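Local structure of microcin B17-processing protein McbC (Escherichia coli str. K-12 substr. MG1655, 6GRH) at residues Pro119-Val131 with Met209-Ala221. The protein is an FMN-dependent oxidoreductase of the nitroreductase family needed to convert the inactive microcin B17 precursor into the active peptide antibiotic. Sequence-based numbering, arbitrary orientation.
Sequences PYPSGGALYPIEV and MALMETGSMYQNA. With FMN (flavin mononucleotide), chain O; EDO (1,2-ethanediol), chain P.
Glu-213 reaches out of its helix to meet the hydroxyl of Ser-122 in the loop that lines the flavin. Its CG stands anti to the backbone N (chi1 177°) and the chain runs on extended, carrying the carboxylate into the loop. There OE1 accepts a short bond of 2.6 Å from Ser-122 OG, which comes in from above the carboxylate plane, and a second from a water bridging to Gly-123 N. Ser-122 suits its place because its hydroxyl both gives and takes: the same OG receives Tyr-127 N, while its CB lies over the centre of the Tyr-127 ring. OE2 lies at the edge of the Tyr-120 ring and takes a bond from another water, which links it to Tyr-120 OH and Ile-129 O. These bonds satisfy a buried carboxylate, and Arg-118, bonded to Tyr-120 OH, may add favourable charge nearby.

Met-217 CG sits over one face of Tyr-120, 3.5 Å from the ring centroid, a CH-pi contact; the sulfur follows obliquely. The flexible thioether, bent at chi3 (68°), also packs SD on Ile-129 CG2 and presses CE tightly on Val-131 CG2. Ile-129 crosses Thr-214 at about a right angle, its CD1 3.3 Å from Thr-214 OG1, which is itself bonded to Ala-210 O. The small Ala-210 CB accommodates Pro-128 CG.

The contact thus joins the flavin loop and strand 129-135 to helix 204-227, which packs on strands 187-194 and 254-263; helix 195-199 covers Pro-128 and Ala-210, and Gln-219 of the second subunit hydrogen-bonds Pro-119 O and Asn-220 OD1 at the dimer interface.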
ATOM      1  N   PRO D 119       3.476 -26.657 -23.419  1.00 35.00           N
ATOM      2  CA  PRO D 119       4.031 -27.615 -22.444  1.00 34.26           C
ATOM      3  C   PRO D 119       4.025 -27.127 -20.992  1.00 32.83           C
ATOM      4  O   PRO D 119       4.652 -27.759 -20.137  1.00 31.99           O
ATOM      5  CB  PRO D 119       5.467 -27.833 -22.942  1.00 34.96           C
ATOM      6  CG  PRO D 119       5.797 -26.604 -23.700  1.00 34.94           C
ATOM      7  CD  PRO D 119       4.525 -26.122 -24.315  1.00 35.29           C
ATOM      8  N   TYR D 120       3.340 -26.011 -20.723  1.00 31.48           N
ATOM      9  CA  TYR D 120       3.150 -25.517 -19.360  1.00 30.98           C
ATOM     10  C   TYR D 120       1.720 -24.982 -19.278  1.00 30.96           C
ATOM     11  O   TYR D 120       1.209 -24.414 -20.248  1.00 31.23           O
ATOM     12  CB  TYR D 120       4.204 -24.465 -18.978  1.00 30.10           C
ATOM     13  CG  TYR D 120       4.193 -23.223 -19.840  1.00 29.62           C
ATOM     14  CD1 TYR D 120       4.780 -23.213 -21.103  1.00 29.97           C
ATOM     15  CD2 TYR D 120       3.584 -22.054 -19.385  1.00 28.37           C
ATOM     16  CE1 TYR D 120       4.746 -22.081 -21.898  1.00 29.56           C
ATOM     17  CE2 TYR D 120       3.549 -20.922 -20.165  1.00 28.20           C
ATOM     18  CZ  TYR D 120       4.120 -20.935 -21.419  1.00 29.09           C
ATOM     19  OH  TYR D 120       4.056 -19.789 -22.184  1.00 29.61           O
ATOM     20  N   PRO D 121       1.052 -25.208 -18.141  1.00 30.92           N
ATOM     21  CA  PRO D 121      -0.320 -24.723 -17.982  1.00 30.43           C
ATOM     22  C   PRO D 121      -0.371 -23.232 -17.637  1.00 29.42           C
ATOM     23  O   PRO D 121       0.658 -22.608 -17.392  1.00 28.87           O
ATOM     24  CB  PRO D 121      -0.838 -25.585 -16.822  1.00 30.92           C
ATOM     25  CG  PRO D 121       0.372 -25.745 -15.952  1.00 30.74           C
ATOM     26  CD  PRO D 121       1.564 -25.802 -16.889  1.00 30.76           C
ATOM     27  N   SER D 122      -1.569 -22.656 -17.635  1.00 29.33           N
ATOM     28  CA  SER D 122      -1.751 -21.244 -17.268  1.00 29.10           C
ATOM     29  C   SER D 122      -3.171 -21.018 -16.772  1.00 29.26           C
ATOM     30  O   SER D 122      -4.129 -21.532 -17.370  1.00 28.83           O
ATOM     31  CB  SER D 122      -1.476 -20.336 -18.483  1.00 29.20           C
ATOM     32  OG  SER D 122      -1.743 -18.983 -18.187  1.00 27.85           O
ATOM     33  N   GLY D 123      -3.311 -20.265 -15.683  1.00 28.55           N
ATOM     34  CA  GLY D 123      -4.635 -19.914 -15.176  1.00 29.28           C
ATOM     35  C   GLY D 123      -5.503 -19.304 -16.263  1.00 29.17           C
ATOM     36  O   GLY D 123      -5.100 -18.348 -16.920  1.00 28.32           O
ATOM     37  N   GLY D 124      -6.671 -19.903 -16.471  1.00 29.98           N
ATOM     38  CA  GLY D 124      -7.621 -19.471 -17.493  1.00 30.89           C
ATOM     39  C   GLY D 124      -7.140 -19.555 -18.924  1.00 30.94           C
ATOM     40  O   GLY D 124      -7.751 -18.962 -19.804  1.00 31.15           O
ATOM     41  N   ALA D 125      -6.061 -20.311 -19.153  1.00 31.04           N
ATOM     42  CA  ALA D 125      -5.380 -20.362 -20.444  1.00 31.10           C
ATOM     43  C   ALA D 125      -5.039 -18.967 -21.005  1.00 30.81           C
ATOM     44  O   ALA D 125      -5.060 -18.750 -22.217  1.00 30.59           O
ATOM     45  CB  ALA D 125      -6.220 -21.150 -21.429  1.00 32.11           C
ATOM     46  N   LEU D 126      -4.716 -18.036 -20.117  1.00 30.28           N
ATOM     47  CA  LEU D 126      -4.468 -16.649 -20.526  1.00 30.36           C
ATOM     48  C   LEU D 126      -3.018 -16.369 -20.940  1.00 29.69           C
ATOM     49  O   LEU D 126      -2.771 -15.453 -21.739  1.00 29.21           O
ATOM     50  CB  LEU D 126      -4.902 -15.695 -19.415  1.00 30.14           C
ATOM     51  CG  LEU D 126      -6.398 -15.791 -19.099  1.00 30.91           C
ATOM     52  CD1 LEU D 126      -6.699 -14.964 -17.866  1.00 30.80           C
ATOM     53  CD2 LEU D 126      -7.248 -15.347 -20.284  1.00 31.55           C
ATOM     54  N   TYR D 127      -2.076 -17.140 -20.415  1.00 29.17           N
ATOM     55  CA  TYR D 127      -0.645 -17.004 -20.794  1.00 29.20           C
ATOM     56  C   TYR D 127      -0.138 -15.553 -20.828  1.00 29.11           C
ATOM     57  O   TYR D 127       0.269 -15.039 -21.893  1.00 29.62           O
ATOM     58  CB  TYR D 127      -0.398 -17.729 -22.120  1.00 29.66           C
ATOM     59  CG  TYR D 127      -0.595 -19.202 -21.954  1.00 29.85           C
ATOM     60  CD1 TYR D 127       0.421 -19.985 -21.410  1.00 29.52           C
ATOM     61  CD2 TYR D 127      -1.824 -19.806 -22.239  1.00 30.22           C
ATOM     62  CE1 TYR D 127       0.243 -21.344 -21.193  1.00 30.52           C
ATOM     63  CE2 TYR D 127      -2.012 -21.174 -22.053  1.00 30.99           C
ATOM     64  CZ  TYR D 127      -0.974 -21.941 -21.520  1.00 30.92           C
ATOM     65  OH  TYR D 127      -1.140 -23.280 -21.282  1.00 30.92           O
ATOM     66  N   PRO D 128      -0.106 -14.896 -19.659  1.00 28.50           N
ATOM     67  CA  PRO D 128       0.267 -13.474 -19.628  1.00 28.05           C
ATOM     68  C   PRO D 128       1.755 -13.156 -19.680  1.00 27.57           C
ATOM     69  O   PRO D 128       2.112 -11.982 -19.612  1.00 26.58           O
ATOM     70  CB  PRO D 128      -0.290 -13.004 -18.256  1.00 27.86           C
ATOM     71  CG  PRO D 128      -0.167 -14.227 -17.406  1.00 27.85           C
ATOM     72  CD  PRO D 128      -0.580 -15.349 -18.329  1.00 28.32           C
ATOM     73  N   ILE D 129       2.608 -14.176 -19.747  1.00 27.78           N
ATOM     74  CA  ILE D 129       4.036 -13.995 -19.688  1.00 27.38           C
ATOM     75  C   ILE D 129       4.575 -14.106 -21.091  1.00 28.68           C
ATOM     76  O   ILE D 129       4.269 -15.052 -21.798  1.00 29.90           O
ATOM     77  CB  ILE D 129       4.707 -15.055 -18.775  1.00 26.98           C
ATOM     78  CG1 ILE D 129       4.125 -14.988 -17.384  1.00 26.44           C
ATOM     79  CG2 ILE D 129       6.232 -14.912 -18.761  1.00 26.86           C
ATOM     80  CD1 ILE D 129       4.194 -13.625 -16.729  1.00 26.05           C
ATOM     81  N   GLU D 130       5.393 -13.137 -21.479  1.00 29.46           N
ATOM     82  CA  GLU D 130       6.035 -13.110 -22.790  1.00 31.56           C
ATOM     83  C   GLU D 130       7.510 -13.459 -22.651  1.00 31.26           C
ATOM     84  O   GLU D 130       8.160 -13.084 -21.659  1.00 30.19           O
ATOM     85  CB  GLU D 130       5.886 -11.729 -23.403  1.00 33.07           C
ATOM     86  CG  GLU D 130       4.427 -11.307 -23.548  1.00 35.28           C
ATOM     87  CD  GLU D 130       3.594 -12.236 -24.430  1.00 37.45           C
ATOM     88  OE1 GLU D 130       4.066 -12.678 -25.489  1.00 38.01           O
ATOM     89  OE2 GLU D 130       2.426 -12.515 -24.069  1.00 41.22           O
ATOM     90  N   VAL D 131       8.029 -14.192 -23.628  1.00 31.69           N
ATOM     91  CA  VAL D 131       9.458 -14.534 -23.664  1.00 32.41           C
ATOM     92  C   VAL D 131      10.172 -13.710 -24.731  1.00 32.32           C
ATOM     93  O   VAL D 131       9.782 -13.708 -25.907  1.00 31.64           O
ATOM     94  CB  VAL D 131       9.710 -16.018 -24.025  1.00 34.77           C
ATOM     95  CG1 VAL D 131      11.204 -16.363 -23.899  1.00 35.72           C
ATOM     96  CG2 VAL D 131       8.877 -16.923 -23.161  1.00 35.44           C
ATOM     97  N   MET D 209      -0.584 -15.772  -9.964  0.50 26.30           N
ATOM     98  CA  MET D 209      -0.630 -16.786 -11.037  0.50 27.27           C
ATOM     99  C   MET D 209       0.400 -16.513 -12.143  0.50 26.93           C
ATOM    100  O   MET D 209       1.062 -17.445 -12.621  0.50 27.36           O
ATOM    101  CB  MET D 209      -2.048 -16.914 -11.652  0.50 28.74           C
ATOM    102  CG  MET D 209      -3.118 -17.569 -10.751  0.50 29.64           C
ATOM    103  SD  MET D 209      -4.676 -18.055 -11.570  0.50 31.72           S
ATOM    104  CE  MET D 209      -5.914 -17.516 -10.399  0.50 31.67           C
ATOM    105  N   ALA D 210       0.541 -15.248 -12.542  1.00 25.81           N
ATOM    106  CA  ALA D 210       1.512 -14.870 -13.579  1.00 25.72           C
ATOM    107  C   ALA D 210       2.980 -15.132 -13.169  1.00 25.77           C
ATOM    108  O   ALA D 210       3.774 -15.630 -13.975  1.00 25.08           O
ATOM    109  CB  ALA D 210       1.333 -13.421 -13.950  1.00 25.51           C
ATOM    110  N   LEU D 211       3.310 -14.825 -11.915  1.00 25.65           N
ATOM    111  CA  LEU D 211       4.657 -15.067 -11.373  1.00 26.56           C
ATOM    112  C   LEU D 211       4.970 -16.558 -11.291  1.00 26.54           C
ATOM    113  O   LEU D 211       6.028 -16.971 -11.680  1.00 25.87           O
ATOM    114  CB  LEU D 211       4.850 -14.370 -10.011  1.00 26.15           C
ATOM    115  CG  LEU D 211       5.393 -12.943 -10.110  1.00 26.47           C
ATOM    116  CD1 LEU D 211       4.604 -12.021 -11.019  1.00 27.36           C
ATOM    117  CD2 LEU D 211       5.446 -12.311  -8.730  1.00 26.57           C
ATOM    118  N   MET D 212       4.006 -17.360 -10.846  1.00 26.77           N
ATOM    119  CA  MET D 212       4.162 -18.800 -10.856  1.00 27.41           C
ATOM    120  C   MET D 212       4.350 -19.347 -12.269  1.00 27.26           C
ATOM    121  O   MET D 212       5.221 -20.179 -12.507  1.00 26.84           O
ATOM    122  CB  MET D 212       3.009 -19.487 -10.098  1.00 28.32           C
ATOM    123  CG  MET D 212       3.073 -19.177  -8.615  1.00 28.63           C
ATOM    124  SD  MET D 212       1.812 -20.002  -7.635  1.00 30.69           S
ATOM    125  CE  MET D 212       0.305 -19.359  -8.318  1.00 30.73           C
ATOM    126  N   GLU D 213       3.583 -18.837 -13.213  1.00 26.94           N
ATOM    127  CA  GLU D 213       3.717 -19.249 -14.584  1.00 28.02           C
ATOM    128  C   GLU D 213       5.107 -19.013 -15.142  1.00 26.62           C
ATOM    129  O   GLU D 213       5.630 -19.851 -15.838  1.00 26.64           O
ATOM    130  CB  GLU D 213       2.676 -18.559 -15.440  1.00 29.16           C
ATOM    131  CG  GLU D 213       2.763 -18.862 -16.913  1.00 30.55           C
ATOM    132  CD  GLU D 213       1.628 -18.207 -17.673  1.00 32.76           C
ATOM    133  OE1 GLU D 213       0.474 -18.229 -17.139  1.00 33.25           O
ATOM    134  OE2 GLU D 213       1.900 -17.673 -18.793  1.00 33.06           O
ATOM    135  N   THR D 214       5.704 -17.897 -14.797  1.00 26.07           N
ATOM    136  CA  THR D 214       7.079 -17.584 -15.192  1.00 26.05           C
ATOM    137  C   THR D 214       8.077 -18.660 -14.760  1.00 26.19           C
ATOM    138  O   THR D 214       8.935 -19.055 -15.532  1.00 25.79           O
ATOM    139  CB  THR D 214       7.465 -16.214 -14.624  1.00 26.30           C
ATOM    140  OG1 THR D 214       6.495 -15.256 -15.086  1.00 25.78           O
ATOM    141  CG2 THR D 214       8.839 -15.807 -15.067  1.00 26.46           C
ATOM    142  N   GLY D 215       7.903 -19.159 -13.530  1.00 26.22           N
ATOM    143  CA  GLY D 215       8.719 -20.219 -13.003  1.00 25.83           C
ATOM    144  C   GLY D 215       8.504 -21.527 -13.734  1.00 26.80           C
ATOM    145  O   GLY D 215       9.483 -22.255 -13.978  1.00 26.50           O
ATOM    146  N   SER D 216       7.244 -21.839 -14.113  1.00 26.16           N
ATOM    147  CA  SER D 216       7.013 -23.031 -14.923  1.00 27.45           C
ATOM    148  C   SER D 216       7.725 -22.922 -16.278  1.00 28.17           C
ATOM    149  O   SER D 216       8.196 -23.939 -16.857  1.00 29.18           O
ATOM    150  CB  SER D 216       5.506 -23.334 -15.108  1.00 27.48           C
ATOM    151  OG  SER D 216       4.893 -22.391 -15.958  1.00 27.33           O
ATOM    152  N   MET D 217       7.796 -21.711 -16.802  1.00 27.95           N
ATOM    153  CA  MET D 217       8.424 -21.493 -18.101  1.00 29.33           C
ATOM    154  C   MET D 217       9.933 -21.632 -18.021  1.00 29.42           C
ATOM    155  O   MET D 217      10.515 -22.388 -18.799  1.00 30.48           O
ATOM    156  CB  MET D 217       8.026 -20.160 -18.706  1.00 29.49           C
ATOM    157  CG  MET D 217       6.544 -20.107 -18.996  1.00 30.27           C
ATOM    158  SD  MET D 217       5.983 -18.442 -19.333  1.00 31.69           S
ATOM    159  CE  MET D 217       6.802 -18.141 -20.893  1.00 31.29           C
ATOM    160  N   TYR D 218      10.587 -20.938 -17.093  1.00 28.93           N
ATOM    161  CA  TYR D 218      12.040 -21.071 -17.040  1.00 29.26           C
ATOM    162  C   TYR D 218      12.474 -22.488 -16.637  1.00 29.72           C
ATOM    163  O   TYR D 218      13.565 -22.926 -17.010  1.00 29.53           O
ATOM    164  CB  TYR D 218      12.726 -19.975 -16.220  1.00 28.34           C
ATOM    165  CG  TYR D 218      12.587 -19.978 -14.708  1.00 27.99           C
ATOM    166  CD1 TYR D 218      13.016 -21.041 -13.930  1.00 28.13           C
ATOM    167  CD2 TYR D 218      12.108 -18.841 -14.050  1.00 27.26           C
ATOM    168  CE1 TYR D 218      12.909 -20.994 -12.541  1.00 27.94           C
ATOM    169  CE2 TYR D 218      12.010 -18.779 -12.662  1.00 27.12           C
ATOM    170  CZ  TYR D 218      12.419 -19.848 -11.911  1.00 27.23           C
ATOM    171  OH  TYR D 218      12.299 -19.796 -10.540  1.00 27.06           O
ATOM    172  N   GLN D 219      11.619 -23.200 -15.905  1.00 29.08           N
ATOM    173  CA  GLN D 219      11.932 -24.562 -15.500  1.00 29.95           C
ATOM    174  C   GLN D 219      11.961 -25.504 -16.703  1.00 30.73           C
ATOM    175  O   GLN D 219      12.856 -26.326 -16.812  1.00 31.17           O
ATOM    176  CB  GLN D 219      10.945 -25.070 -14.443  1.00 30.20           C
ATOM    177  CG  GLN D 219      11.273 -26.447 -13.863  1.00 31.44           C
ATOM    178  CD  GLN D 219      12.643 -26.559 -13.188  1.00 32.29           C
ATOM    179  OE1 GLN D 219      13.275 -25.550 -12.828  1.00 31.73           O
ATOM    180  NE2 GLN D 219      13.117 -27.814 -13.017  1.00 32.60           N
ATOM    181  N   ASN D 220      10.997 -25.372 -17.605  1.00 30.84           N
ATOM    182  CA  ASN D 220      11.041 -26.085 -18.891  1.00 32.16           C
ATOM    183  C   ASN D 220      12.333 -25.794 -19.653  1.00 32.61           C
ATOM    184  O   ASN D 220      12.924 -26.699 -20.271  1.00 33.96           O
ATOM    185  CB  ASN D 220       9.851 -25.714 -19.786  1.00 32.60           C
ATOM    186  CG  ASN D 220       8.651 -26.592 -19.557  1.00 33.29           C
ATOM    187  OD1 ASN D 220       8.614 -27.360 -18.602  1.00 33.87           O
ATOM    188  ND2 ASN D 220       7.641 -26.465 -20.436  1.00 33.78           N
ATOM    189  N   ALA D 221      12.741 -24.535 -19.627  1.00 31.46           N
ATOM    190  CA  ALA D 221      13.978 -24.114 -20.264  1.00 32.21           C
ATOM    191  C   ALA D 221      15.224 -24.723 -19.600  1.00 32.46           C
ATOM    192  O   ALA D 221      16.126 -25.142 -20.301  1.00 33.36           O
ATOM    193  CB  ALA D 221      14.067 -22.604 -20.333  1.00 31.74           C
TER
HETATM  194  N1  FMN O 401      -8.172 -24.936 -13.745  1.00 32.40           N
HETATM  195  C2  FMN O 401      -9.377 -24.924 -13.118  1.00 32.83           C
HETATM  196  O2  FMN O 401     -10.284 -25.619 -13.610  1.00 31.39           O
HETATM  197  N3  FMN O 401      -9.609 -24.192 -12.002  1.00 32.59           N
HETATM  198  C4  FMN O 401      -8.648 -23.431 -11.427  1.00 32.66           C
HETATM  199  O4  FMN O 401      -8.873 -22.769 -10.390  1.00 31.85           O
HETATM  200  C4A FMN O 401      -7.307 -23.379 -12.060  1.00 30.74           C
HETATM  201  N5  FMN O 401      -6.295 -22.632 -11.559  1.00 30.41           N
HETATM  202  C5A FMN O 401      -5.075 -22.621 -12.158  1.00 30.43           C
HETATM  203  C6  FMN O 401      -4.055 -21.851 -11.605  1.00 30.24           C
HETATM  204  C7  FMN O 401      -2.791 -21.807 -12.184  1.00 30.72           C
HETATM  205  C7M FMN O 401      -1.707 -20.959 -11.563  1.00 29.93           C
HETATM  206  C8  FMN O 401      -2.513 -22.605 -13.407  1.00 30.42           C
HETATM  207  C8M FMN O 401      -1.151 -22.569 -14.039  1.00 30.53           C
HETATM  208  C9  FMN O 401      -3.523 -23.387 -13.971  1.00 31.19           C
HETATM  209  C9A FMN O 401      -4.809 -23.432 -13.393  1.00 30.46           C
HETATM  210  N10 FMN O 401      -5.866 -24.217 -13.936  1.00 31.08           N
HETATM  211  C10 FMN O 401      -7.124 -24.203 -13.284  1.00 31.82           C
HETATM  212  C1' FMN O 401      -5.696 -25.045 -15.136  1.00 30.22           C
HETATM  213  C2' FMN O 401      -5.854 -24.193 -16.375  1.00 31.43           C
HETATM  214  O2' FMN O 401      -7.235 -23.807 -16.514  1.00 31.32           O
HETATM  215  C3' FMN O 401      -5.324 -24.954 -17.596  1.00 31.98           C
HETATM  216  O3' FMN O 401      -3.906 -25.128 -17.480  1.00 31.81           O
HETATM  217  C4' FMN O 401      -5.631 -24.254 -18.917  1.00 32.07           C
HETATM  218  O4' FMN O 401      -7.047 -24.182 -19.095  1.00 30.04           O
HETATM  219  C5' FMN O 401      -5.054 -24.967 -20.137  1.00 33.13           C
HETATM  220  O5' FMN O 401      -5.552 -26.303 -20.179  1.00 32.27           O
HETATM  221  P   FMN O 401      -4.557 -27.558 -20.171  1.00 34.54           P
HETATM  222  O1P FMN O 401      -3.774 -27.488 -18.881  1.00 33.53           O
HETATM  223  O2P FMN O 401      -5.504 -28.741 -20.210  1.00 34.57           O
HETATM  224  O3P FMN O 401      -3.770 -27.336 -21.425  1.00 32.35           O
HETATM  225  C1  EDO P 402     -10.462 -21.960 -15.461  1.00 42.72           C
HETATM  226  O1  EDO P 402     -10.393 -21.049 -16.553  1.00 44.09           O
HETATM  227  C2  EDO P 402      -9.402 -21.559 -14.464  1.00 41.38           C
HETATM  228  O2  EDO P 402      -8.093 -21.719 -15.025  1.00 39.55           O
HETATM  229  O   HOH W   1       2.916 -17.489 -21.136  1.00 30.70           O
HETATM  230  O   HOH W   2       2.351 -22.459 -15.246  1.00 28.45           O
HETATM  231  O   HOH W   3      -0.993 -18.699 -14.787  1.00 38.43           O